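Beta-glucoside phosphorylase BglX (PDB 5VQE) probably cleaves beta-glucosides by phosphorolysis as a family 3 glycoside phosphorylase, and is seen here with 2-deoxy-2-fluoro-glucose in its sugar pocket. Local coordinates at residues Ala61-Pro66 / Leu88-Leu93; Thr108-Pro113 / Glu126-Val131; Asn142-Pro147 / Lys177-Gly182; Gly187-Ile192 / Gly234-Met239. All coordinates share one frame; numbering follows the deposited sequence.

Interaction 1: residues Ala61-Pro66 / Leu88-Leu93; sequences AVMYRP and LIACNL. With G2F (2-deoxy-2-fluoro-alpha-D-glucopyranose), chain B.
Val62 O receives Ala90 N at 2.8 Å, an almost straight bond (174° at the hydrogen) with the donor in the carbonyl plane, and the CA-H of Ile89 leans on the same oxygen. Val62 N to Leu88 O and Tyr64 N to Ala90 O complete the parallel pairing of strands 61-64 and 88-91, which helix 69-82 connects as a beta-alpha-beta unit of the TIM barrel. On the side facing that helix, Ile89 puts CG2 over one face of the Tyr64 ring, 3.9 Å from the centroid, a CH-pi contact. Val62 CG2 packs alongside Ile89 CG1, and the ring's hydroxyl goes on to Thr76 of the helix. Ala61, Met63, Leu88 and Ala90 share the other side. Met63 has CG anti to its own nitrogen (chi1 -168°), which lays CG 4.0 Å from Ala90 CB; the chain runs on extended through chi2 (-156°), setting SD 3.6 Å from O6 of the bound sugar, and only CE is bent aside at chi3. An alanine here is likely to uncover Ala90 CB and open a gap beside O6. A water bridges the two segments, donating to Tyr64 O at 3.0 Å and accepting from Asn92 N at 3.1 Å. Backbone bonds thus join the strands and the water carries the pairing onward, while a soft thioether meets the sugar by packing more than by polarity.

Interaction 2: residues Thr108-Pro113 / Glu126-Val131; sequences TYVASP and EHLGEV
Between strand 88-91 and helix 113-119 of the TIM-barrel domain, the irregular segment 108-113 lays Val110 and Thr108 against Leu128 and Val131 of helix 122-138, a largely apolar loop-to-helix packing. The evidence is in the atoms: the side-chain contacts of Val110 and Thr108 with the helix are carbon to carbon, the one polar neighbour being Ala111 O beside Leu128 CD1, and the two helix residues stand about one turn apart on the flank that faces the loop. Val110 sits between them. Its CB lies 3.9 Å from Leu128 CD1, while its CG2 meets Val131 CG1 at 3.8 Å and Val131 CG2 at 3.9 Å, so that one methyl rests on both branches of the helix valine. Leu128 reaches the loop because CG stands opposite its main-chain nitrogen (chi1 176°), which carries CD1 out to Val110 and to within 4.1 Å of Ala111 O. Helix 378-391 covers the same cluster through Ile387 on Val110 and through His380 and Trp383 on Val131. The loop also binds residues that follow the last strand of the mixed sheet, Val110 O taking Asn533 ND2 and Ser112 N giving to Thr531 OG1; the segment therefore lies between the barrel and that second domain. Thr108 turns its hydroxyl to Glu135, a later residue of the same helix. Towards Val131 it offers carbon instead, Thr108 CB approaching Val131 CG1 at 4.0 Å.

Interaction 3: residues Asn142-Pro147 / Lys177-Gly182; sequences NWTYEP and KAYCRG. With G2F (2-deoxy-2-fluoro-alpha-D-glucopyranose), chain B.
Thr144 and Tyr179 join a barrel strand to the outer helix 169-184 that follows it in this TIM-barrel domain. The polar part is a single long bond: Thr144 OG1 donates to Tyr179 OH over 3.3 Å, the two side chains coming from opposite directions. Tyr179 OH has a stronger partner in Leu93 O, so the phenol ties the helix both to strand 143-144 and to the loop that follows strand 88-91. The packing is broader. Thr144 CG2 lies at the edge of the Tyr179 ring, near its plane, whereas Glu146 CB and Pro147 CB approach it obliquely, Pro147 CB coming 3.8 Å from Tyr179 CD1. The peptide bond before Pro147 is cis, and the proline also lays its CD 3.7 Å from Cys180 SG. Glu146 touches the phenol with its aliphatic part; its chain bends at chi2 (-77°), and its carboxylate forms a salt bridge with Lys193, itself bonded to the sugar. The ligand is met on the side away from the helix, where Tyr145 CB stands 3.7 Å from O4 of the 2-fluoroglucose. Within its own segment that ring turns an edge to its neighbour, Tyr145 CE1 lying 3.6 Å above the plane of the Trp143 ring, over its centre.

Interaction 4: residues Gly187-Ile192 / Gly234-Met239; sequences GVLTTI and GAETLM. With G2F (2-deoxy-2-fluoro-alpha-D-glucopyranose), chain B.
Thr191 pairs with Thr237 and Ile192 with Leu238 in parallel register, held by Ile192 N to Thr237 O and by Met239 N to Ile192 O, the latter 2.9 Å long and nearly straight at 169°. Just before this pairing, Glu236 takes over with its side chain. Its OE1 accepts two bonds from one residue: Thr190 OG1 meets it at 2.8 Å nearly along its C-O axis, and Thr190 N at 3.1 Å from above the carboxylate plane, 56° out of it. The bend at chi2 (88°) turns the carboxylate towards Thr190, while OE2 forms a salt bridge with Arg184 and takes a water that also donates to Val188 O. A leucine in its place would probably leave Thr190 N and OG1 without their shared acceptor and Arg184 without this carboxylate. Thr237 OG1 donates to Thr190 O at 2.8 Å, tilted from the carbonyl plane, and is itself bonded to Trp143. These are neighbouring strands of the TIM barrel, 191-195 and 237-244, connected in the chain by way of helix 216-232. That helix lies over Ile192 and Leu238 through Tyr227. Beneath it Ile192 CD1 touches Leu238 CD1 at 3.8 Å and Ala235 CB at 4.0 Å. Thr191 and Met239 lie towards the interior, with Thr191 CG2 3.8 Å from Met239 CB. The Met239 chain stays extended as far as SD and then bends at chi3, bringing CE to 3.5 Å from O4 of the bound sugar.

Interactions 1, 3 and 4 reach the same 2-fluoroglucose, through Met63, Tyr145 and Met239, and all four lie within the TIM-barrel domain. Interactions 3 and 4 are nearest, their centres about 6 Å apart; Glu146 O to Thr191 N (2.7 Å) and Thr144 N to Leu189 O (2.8 Å) are probable hydrogen bonds between them. Interaction 1 meets interaction 3 at Ile89 N and Asn142 OD1, 2.8 Å apart. Interaction 2 stands apart from the three that reach the sugar, its centre about 17 Å from that of interaction 1 with no touch between them. Through Gly129 CA, 3.7 Å from Tyr179 CD2, helix 122-138 packs on helix 169-184, whose Tyr179 in turn packs on the segment holding Tyr145.

Interaction 1: residues Ala61-Pro66 / Leu88-Leu93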
# COMPACT_ATOMS: atom_id res chain seq x y z
N ALA A 61 5.47 18.15 7.00
CA ALA A 61 5.89 17.03 6.17
C ALA A 61 5.34 17.21 4.76
O ALA A 61 4.45 18.03 4.53
CB ALA A 61 5.41 15.69 6.76
N VAL A 62 5.90 16.44 3.82
CA VAL A 62 5.34 16.29 2.49
C VAL A 62 5.36 14.81 2.14
O VAL A 62 6.11 14.02 2.72
CB VAL A 62 6.10 17.09 1.42
CG1 VAL A 62 6.05 18.57 1.73
CG2 VAL A 62 7.55 16.62 1.31
N MET A 63 4.52 14.43 1.17
CA MET A 63 4.56 13.11 0.55
C MET A 63 4.71 13.27 -0.95
O MET A 63 3.99 14.06 -1.57
CB MET A 63 3.30 12.29 0.84
CG MET A 63 3.46 10.81 0.44
SD MET A 63 1.96 9.88 0.09
CE MET A 63 1.54 10.54 -1.52
N TYR A 64 5.65 12.53 -1.54
CA TYR A 64 5.86 12.52 -2.98
C TYR A 64 4.92 11.50 -3.61
O TYR A 64 4.92 10.32 -3.22
CB TYR A 64 7.30 12.17 -3.35
CG TYR A 64 8.38 13.14 -2.89
CD1 TYR A 64 8.11 14.49 -2.75
CD2 TYR A 64 9.66 12.69 -2.62
CE1 TYR A 64 9.09 15.37 -2.34
CE2 TYR A 64 10.65 13.57 -2.21
CZ TYR A 64 10.35 14.91 -2.07
OH TYR A 64 11.32 15.79 -1.66
N ARG A 65 4.10 11.95 -4.56
CA ARG A 65 3.47 11.05 -5.51
C ARG A 65 4.54 10.46 -6.40
O ARG A 65 5.69 10.91 -6.39
CB ARG A 65 2.44 11.80 -6.35
CG ARG A 65 1.16 12.15 -5.59
CD ARG A 65 0.30 10.91 -5.27
NE ARG A 65 0.08 10.06 -6.44
CZ ARG A 65 -0.68 10.40 -7.48
NH1 ARG A 65 -1.29 11.58 -7.51
NH2 ARG A 65 -0.83 9.56 -8.49
N PRO A 66 4.21 9.44 -7.20
CA PRO A 66 5.22 8.83 -8.07
C PRO A 66 5.63 9.73 -9.21
O PRO A 66 4.85 10.00 -10.13
CB PRO A 66 4.54 7.55 -8.59
CG PRO A 66 3.36 7.34 -7.73
CD PRO A 66 2.94 8.70 -7.25
N LEU A 88 9.64 15.97 7.49
CA LEU A 88 9.47 14.55 7.20
C LEU A 88 9.02 14.42 5.75
O LEU A 88 8.14 15.16 5.30
CB LEU A 88 8.45 13.91 8.14
CG LEU A 88 8.82 13.90 9.62
CD1 LEU A 88 7.64 13.42 10.43
CD2 LEU A 88 10.04 13.04 9.89
N ILE A 89 9.66 13.51 5.01
CA ILE A 89 9.39 13.32 3.59
C ILE A 89 8.90 11.89 3.42
O ILE A 89 9.67 10.93 3.56
CB ILE A 89 10.62 13.60 2.72
CG1 ILE A 89 11.05 15.06 2.86
CG2 ILE A 89 10.32 13.31 1.26
CD1 ILE A 89 12.37 15.38 2.22
N ALA A 90 7.61 11.74 3.12
CA ALA A 90 6.96 10.44 3.07
C ALA A 90 6.74 9.97 1.63
O ALA A 90 6.78 10.75 0.68
CB ALA A 90 5.62 10.49 3.80
N CYS A 91 6.51 8.66 1.50
CA CYS A 91 6.22 8.04 0.22
C CYS A 91 5.50 6.72 0.48
O CYS A 91 5.80 6.02 1.46
CB CYS A 91 7.52 7.81 -0.58
SG CYS A 91 7.29 7.52 -2.36
N ASN A 92 4.56 6.37 -0.41
CA ASN A 92 3.86 5.08 -0.37
C ASN A 92 4.72 4.02 -1.06
O ASN A 92 4.39 3.50 -2.13
CB ASN A 92 2.50 5.17 -1.06
CG ASN A 92 1.46 5.94 -0.27
OD1 ASN A 92 0.82 6.88 -0.78
ND2 ASN A 92 1.25 5.53 0.96
N LEU A 93 5.84 3.67 -0.42
CA LEU A 93 6.77 2.68 -0.97
C LEU A 93 6.29 1.29 -0.57
O LEU A 93 6.80 0.65 0.35
CB LEU A 93 8.19 2.96 -0.51
CG LEU A 93 8.78 4.27 -1.01
CD1 LEU A 93 9.80 4.80 -0.01
CD2 LEU A 93 9.40 4.09 -2.39
C1 G2F B . -4.70 7.08 2.52
C2 G2F B . -4.47 5.57 2.17
C3 G2F B . -3.06 5.17 2.70
C4 G2F B . -2.00 6.15 2.10
C5 G2F B . -2.40 7.61 2.51
C6 G2F B . -1.41 8.66 1.86
O3 G2F B . -2.75 3.91 2.18
O4 G2F B . -0.78 5.88 2.72
O5 G2F B . -3.69 7.89 1.98
O6 G2F B . -1.34 8.42 0.49
F2 G2F B . -5.40 4.81 2.78
O HOH W 1 3.80 7.56 -3.13

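Interaction 2: residues Thr108-Pro113 / Glu126-Val131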
# COMPACT_ATOMS: atom_id res chain seq x y z
N THR A 108 12.65 0.21 -8.44
CA THR A 108 12.51 -1.23 -8.64
C THR A 108 11.15 -1.70 -8.13
O THR A 108 10.85 -1.59 -6.93
CB THR A 108 13.61 -1.99 -7.92
OG1 THR A 108 14.89 -1.52 -8.35
CG2 THR A 108 13.50 -3.48 -8.21
N TYR A 109 10.34 -2.26 -9.02
CA TYR A 109 9.10 -2.94 -8.65
C TYR A 109 9.45 -4.38 -8.26
O TYR A 109 9.76 -5.21 -9.12
CB TYR A 109 8.11 -2.90 -9.82
CG TYR A 109 6.71 -3.40 -9.51
CD1 TYR A 109 6.39 -3.91 -8.26
CD2 TYR A 109 5.71 -3.37 -10.47
CE1 TYR A 109 5.12 -4.37 -7.97
CE2 TYR A 109 4.43 -3.83 -10.19
CZ TYR A 109 4.15 -4.32 -8.94
OH TYR A 109 2.89 -4.79 -8.62
N VAL A 110 9.42 -4.67 -6.96
CA VAL A 110 9.79 -5.99 -6.45
C VAL A 110 8.59 -6.92 -6.55
O VAL A 110 8.57 -7.86 -7.35
CB VAL A 110 10.30 -5.90 -5.01
CG1 VAL A 110 10.60 -7.30 -4.45
CG2 VAL A 110 11.54 -5.01 -4.94
N ALA A 111 7.58 -6.68 -5.72
CA ALA A 111 6.40 -7.53 -5.66
C ALA A 111 5.34 -6.84 -4.82
O ALA A 111 5.63 -5.97 -4.00
CB ALA A 111 6.73 -8.90 -5.06
N SER A 112 4.08 -7.24 -5.05
CA SER A 112 3.04 -6.90 -4.10
C SER A 112 3.35 -7.56 -2.76
O SER A 112 4.06 -8.57 -2.71
CB SER A 112 1.67 -7.35 -4.60
OG SER A 112 1.60 -8.77 -4.67
N PRO A 113 2.84 -7.02 -1.65
CA PRO A 113 3.03 -7.70 -0.36
C PRO A 113 2.49 -9.12 -0.35
O PRO A 113 3.09 -10.00 0.29
CB PRO A 113 2.28 -6.78 0.62
CG PRO A 113 2.39 -5.43 0.00
CD PRO A 113 2.29 -5.66 -1.48
N GLU A 126 11.77 -8.74 4.40
CA GLU A 126 12.93 -7.93 4.78
C GLU A 126 13.58 -7.33 3.54
O GLU A 126 13.92 -6.14 3.52
CB GLU A 126 13.94 -8.76 5.56
CG GLU A 126 15.06 -7.93 6.18
CD GLU A 126 15.87 -8.71 7.20
OE1 GLU A 126 15.56 -9.90 7.44
OE2 GLU A 126 16.82 -8.14 7.77
N HIS A 127 13.73 -8.13 2.48
CA HIS A 127 14.30 -7.62 1.24
C HIS A 127 13.40 -6.57 0.62
O HIS A 127 13.88 -5.54 0.15
CB HIS A 127 14.53 -8.77 0.26
CG HIS A 127 15.61 -9.72 0.71
ND1 HIS A 127 15.76 -10.98 0.18
CD2 HIS A 127 16.59 -9.57 1.63
CE1 HIS A 127 16.78 -11.58 0.76
NE2 HIS A 127 17.30 -10.74 1.65
N LEU A 128 12.08 -6.80 0.61
CA LEU A 128 11.16 -5.77 0.13
C LEU A 128 11.38 -4.45 0.86
O LEU A 128 11.48 -3.39 0.24
CB LEU A 128 9.71 -6.23 0.31
CG LEU A 128 8.65 -5.20 -0.07
CD1 LEU A 128 8.72 -4.89 -1.55
CD2 LEU A 128 7.28 -5.70 0.32
N GLY A 129 11.43 -4.51 2.19
CA GLY A 129 11.64 -3.29 2.96
C GLY A 129 12.97 -2.62 2.65
O GLY A 129 13.04 -1.40 2.56
N GLU A 130 14.03 -3.42 2.48
CA GLU A 130 15.32 -2.85 2.11
C GLU A 130 15.23 -2.10 0.78
O GLU A 130 15.77 -1.00 0.65
CB GLU A 130 16.39 -3.94 2.03
CG GLU A 130 16.89 -4.40 3.37
CD GLU A 130 18.35 -4.86 3.34
OE1 GLU A 130 19.20 -4.10 2.85
OE2 GLU A 130 18.63 -5.97 3.83
N VAL A 131 14.58 -2.69 -0.22
CA VAL A 131 14.49 -2.00 -1.51
C VAL A 131 13.73 -0.69 -1.35
O VAL A 131 14.14 0.36 -1.86
CB VAL A 131 13.84 -2.89 -2.58
CG1 VAL A 131 13.70 -2.12 -3.90
CG2 VAL A 131 14.67 -4.14 -2.80

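Interaction 3: residues Asn142-Pro147 / Lys177-Gly182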
# COMPACT_ATOMS: atom_id res chain seq x y z
N ASN A 142 12.36 9.85 4.05
CA ASN A 142 12.70 9.38 5.38
C ASN A 142 11.51 8.76 6.11
O ASN A 142 11.62 8.47 7.31
CB ASN A 142 13.30 10.51 6.22
CG ASN A 142 12.43 11.76 6.28
OD1 ASN A 142 11.20 11.68 6.38
ND2 ASN A 142 13.08 12.92 6.23
N TRP A 143 10.40 8.51 5.42
CA TRP A 143 9.17 8.02 6.04
C TRP A 143 8.41 7.22 4.99
O TRP A 143 7.96 7.80 3.99
CB TRP A 143 8.34 9.19 6.54
CG TRP A 143 7.18 8.86 7.42
CD1 TRP A 143 6.85 7.65 7.97
CD2 TRP A 143 6.18 9.78 7.87
NE1 TRP A 143 5.71 7.77 8.74
CE2 TRP A 143 5.28 9.07 8.68
CE3 TRP A 143 5.96 11.15 7.66
CZ2 TRP A 143 4.17 9.68 9.28
CZ3 TRP A 143 4.86 11.74 8.24
CH2 TRP A 143 3.99 11.02 9.06
N THR A 144 8.27 5.92 5.18
CA THR A 144 7.43 5.12 4.29
C THR A 144 6.11 4.84 4.99
O THR A 144 6.10 4.46 6.17
CB THR A 144 8.10 3.81 3.87
OG1 THR A 144 7.27 3.15 2.91
CG2 THR A 144 8.34 2.87 5.04
N TYR A 145 5.02 5.08 4.28
CA TYR A 145 3.68 4.85 4.80
C TYR A 145 3.35 3.36 4.71
O TYR A 145 2.35 2.98 4.09
CB TYR A 145 2.65 5.68 4.03
CG TYR A 145 2.60 7.16 4.32
CD1 TYR A 145 2.93 7.67 5.57
CD2 TYR A 145 2.16 8.05 3.35
CE1 TYR A 145 2.85 9.03 5.83
CE2 TYR A 145 2.06 9.40 3.61
CZ TYR A 145 2.40 9.89 4.84
OH TYR A 145 2.30 11.24 5.07
N GLU A 146 4.20 2.52 5.27
CA GLU A 146 4.07 1.07 5.21
C GLU A 146 4.76 0.50 6.44
O GLU A 146 5.64 1.15 7.02
CB GLU A 146 4.71 0.50 3.94
CG GLU A 146 4.52 1.31 2.66
CD GLU A 146 3.16 1.18 2.02
OE1 GLU A 146 2.43 0.20 2.31
OE2 GLU A 146 2.81 2.07 1.21
N PRO A 147 4.43 -0.74 6.84
CA PRO A 147 3.64 -1.78 6.17
C PRO A 147 2.16 -1.80 6.48
O PRO A 147 1.68 -1.36 7.52
CB PRO A 147 4.28 -3.06 6.70
CG PRO A 147 4.60 -2.71 8.11
CD PRO A 147 5.05 -1.26 8.07
N LYS A 177 6.91 -7.28 10.52
CA LYS A 177 8.10 -7.03 11.33
C LYS A 177 9.36 -7.06 10.48
O LYS A 177 10.28 -6.26 10.68
CB LYS A 177 8.21 -8.06 12.46
CG LYS A 177 7.24 -7.89 13.61
CD LYS A 177 7.59 -8.94 14.67
CE LYS A 177 6.68 -8.91 15.87
NZ LYS A 177 7.05 -10.02 16.82
N ALA A 178 9.43 -8.01 9.55
CA ALA A 178 10.57 -8.12 8.65
C ALA A 178 10.67 -6.93 7.71
O ALA A 178 11.76 -6.40 7.47
CB ALA A 178 10.49 -9.42 7.85
N TYR A 179 9.54 -6.49 7.14
CA TYR A 179 9.55 -5.28 6.32
C TYR A 179 10.14 -4.13 7.12
O TYR A 179 11.01 -3.40 6.63
CB TYR A 179 8.12 -4.95 5.85
CG TYR A 179 8.02 -3.66 5.05
CD1 TYR A 179 7.94 -2.43 5.69
CD2 TYR A 179 8.00 -3.67 3.65
CE1 TYR A 179 7.84 -1.24 4.97
CE2 TYR A 179 7.91 -2.47 2.92
CZ TYR A 179 7.83 -1.27 3.60
OH TYR A 179 7.74 -0.07 2.91
N CYS A 180 9.70 -3.97 8.36
CA CYS A 180 10.22 -2.89 9.19
C CYS A 180 11.71 -3.06 9.45
O CYS A 180 12.45 -2.07 9.50
CB CYS A 180 9.46 -2.82 10.51
SG CYS A 180 7.72 -2.29 10.35
N ARG A 181 12.17 -4.30 9.65
CA ARG A 181 13.60 -4.50 9.84
C ARG A 181 14.38 -3.97 8.65
O ARG A 181 15.41 -3.30 8.81
CB ARG A 181 13.92 -5.98 10.06
CG ARG A 181 13.68 -6.47 11.47
CD ARG A 181 14.46 -7.76 11.76
NE ARG A 181 14.13 -8.85 10.83
CZ ARG A 181 13.05 -9.62 10.94
NH1 ARG A 181 12.18 -9.42 11.92
NH2 ARG A 181 12.83 -10.59 10.06
N GLY A 182 13.90 -4.27 7.43
CA GLY A 182 14.59 -3.80 6.24
C GLY A 182 14.61 -2.29 6.14
O GLY A 182 15.60 -1.71 5.67
C1 G2F B . -4.70 7.08 2.52
C2 G2F B . -4.47 5.57 2.17
C3 G2F B . -3.06 5.17 2.70
C4 G2F B . -2.00 6.15 2.10
C5 G2F B . -2.40 7.61 2.51
C6 G2F B . -1.41 8.66 1.86
O3 G2F B . -2.75 3.91 2.18
O4 G2F B . -0.78 5.88 2.72
O5 G2F B . -3.69 7.89 1.98
O6 G2F B . -1.34 8.42 0.49
F2 G2F B . -5.40 4.81 2.78

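Interaction 4: residues Gly187-Ile192 / Gly234-Met239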
# COMPACT_ATOMS: atom_id res chain seq x y z
N GLY A 187 17.37 3.82 7.77
CA GLY A 187 17.04 5.07 8.44
C GLY A 187 15.71 5.65 8.04
O GLY A 187 15.53 6.88 8.09
N VAL A 188 14.76 4.82 7.63
CA VAL A 188 13.46 5.27 7.16
C VAL A 188 12.41 4.84 8.17
O VAL A 188 12.32 3.66 8.53
CB VAL A 188 13.15 4.71 5.76
CG1 VAL A 188 11.71 5.02 5.35
CG2 VAL A 188 14.13 5.29 4.74
N LEU A 189 11.61 5.80 8.63
CA LEU A 189 10.51 5.51 9.53
C LEU A 189 9.44 4.69 8.83
O LEU A 189 9.19 4.85 7.63
CB LEU A 189 9.91 6.82 10.04
CG LEU A 189 10.84 7.82 10.73
CD1 LEU A 189 10.10 9.14 11.00
CD2 LEU A 189 11.39 7.25 12.02
N THR A 190 8.79 3.80 9.59
CA THR A 190 7.69 3.00 9.07
C THR A 190 6.36 3.42 9.68
O THR A 190 6.31 4.11 10.71
CB THR A 190 7.91 1.50 9.32
OG1 THR A 190 7.81 1.23 10.72
CG2 THR A 190 9.27 1.06 8.79
N THR A 191 5.29 2.98 9.03
CA THR A 191 3.91 3.36 9.36
C THR A 191 3.05 2.12 9.27
O THR A 191 2.82 1.60 8.17
CB THR A 191 3.38 4.40 8.37
OG1 THR A 191 4.35 5.44 8.19
CG2 THR A 191 2.05 5.01 8.86
N ILE A 192 2.52 1.65 10.40
CA ILE A 192 1.54 0.57 10.34
C ILE A 192 0.17 1.16 10.03
O ILE A 192 -0.25 2.15 10.64
CB ILE A 192 1.54 -0.26 11.63
CG1 ILE A 192 1.41 0.62 12.89
CG2 ILE A 192 2.80 -1.13 11.69
CD1 ILE A 192 1.34 -0.19 14.20
N GLY A 234 8.42 -1.89 17.92
CA GLY A 234 9.01 -0.57 17.75
C GLY A 234 8.49 0.25 16.59
O GLY A 234 9.16 1.21 16.18
N ALA A 235 7.31 -0.07 16.06
CA ALA A 235 6.73 0.74 15.00
C ALA A 235 6.76 2.22 15.37
O ALA A 235 6.31 2.61 16.45
CB ALA A 235 5.30 0.28 14.74
N GLU A 236 7.31 3.03 14.47
CA GLU A 236 7.54 4.44 14.78
C GLU A 236 6.28 5.27 14.63
O GLU A 236 6.01 6.15 15.45
CB GLU A 236 8.64 5.01 13.90
CG GLU A 236 10.00 4.35 14.10
CD GLU A 236 10.21 3.13 13.23
OE1 GLU A 236 9.29 2.73 12.49
OE2 GLU A 236 11.33 2.57 13.30
N THR A 237 5.49 5.00 13.59
CA THR A 237 4.30 5.79 13.31
C THR A 237 3.16 4.84 12.95
O THR A 237 3.38 3.67 12.61
CB THR A 237 4.52 6.80 12.17
OG1 THR A 237 4.45 6.15 10.89
CG2 THR A 237 5.88 7.52 12.31
N LEU A 238 1.95 5.37 13.05
CA LEU A 238 0.72 4.63 12.78
C LEU A 238 -0.24 5.54 12.04
O LEU A 238 -0.33 6.74 12.34
CB LEU A 238 0.10 4.12 14.09
CG LEU A 238 -1.27 3.45 14.05
CD1 LEU A 238 -1.34 2.39 15.12
CD2 LEU A 238 -2.39 4.47 14.25
N MET A 239 -0.95 4.98 11.07
CA MET A 239 -1.89 5.75 10.27
C MET A 239 -3.31 5.38 10.67
O MET A 239 -3.73 4.22 10.51
CB MET A 239 -1.68 5.53 8.77
CG MET A 239 -2.59 6.39 7.90
SD MET A 239 -2.27 6.25 6.14
CE MET A 239 -0.77 7.18 5.98
C1 G2F B . -4.70 7.08 2.52
C2 G2F B . -4.47 5.57 2.17
C3 G2F B . -3.06 5.17 2.70
C4 G2F B . -2.00 6.15 2.10
C5 G2F B . -2.40 7.61 2.51
C6 G2F B . -1.41 8.66 1.86
O3 G2F B . -2.75 3.91 2.18
O4 G2F B . -0.78 5.88 2.72
O5 G2F B . -3.69 7.89 1.98
O6 G2F B . -1.34 8.42 0.49
F2 G2F B . -5.40 4.81 2.78
O HOH W 2 13.11 3.50 11.13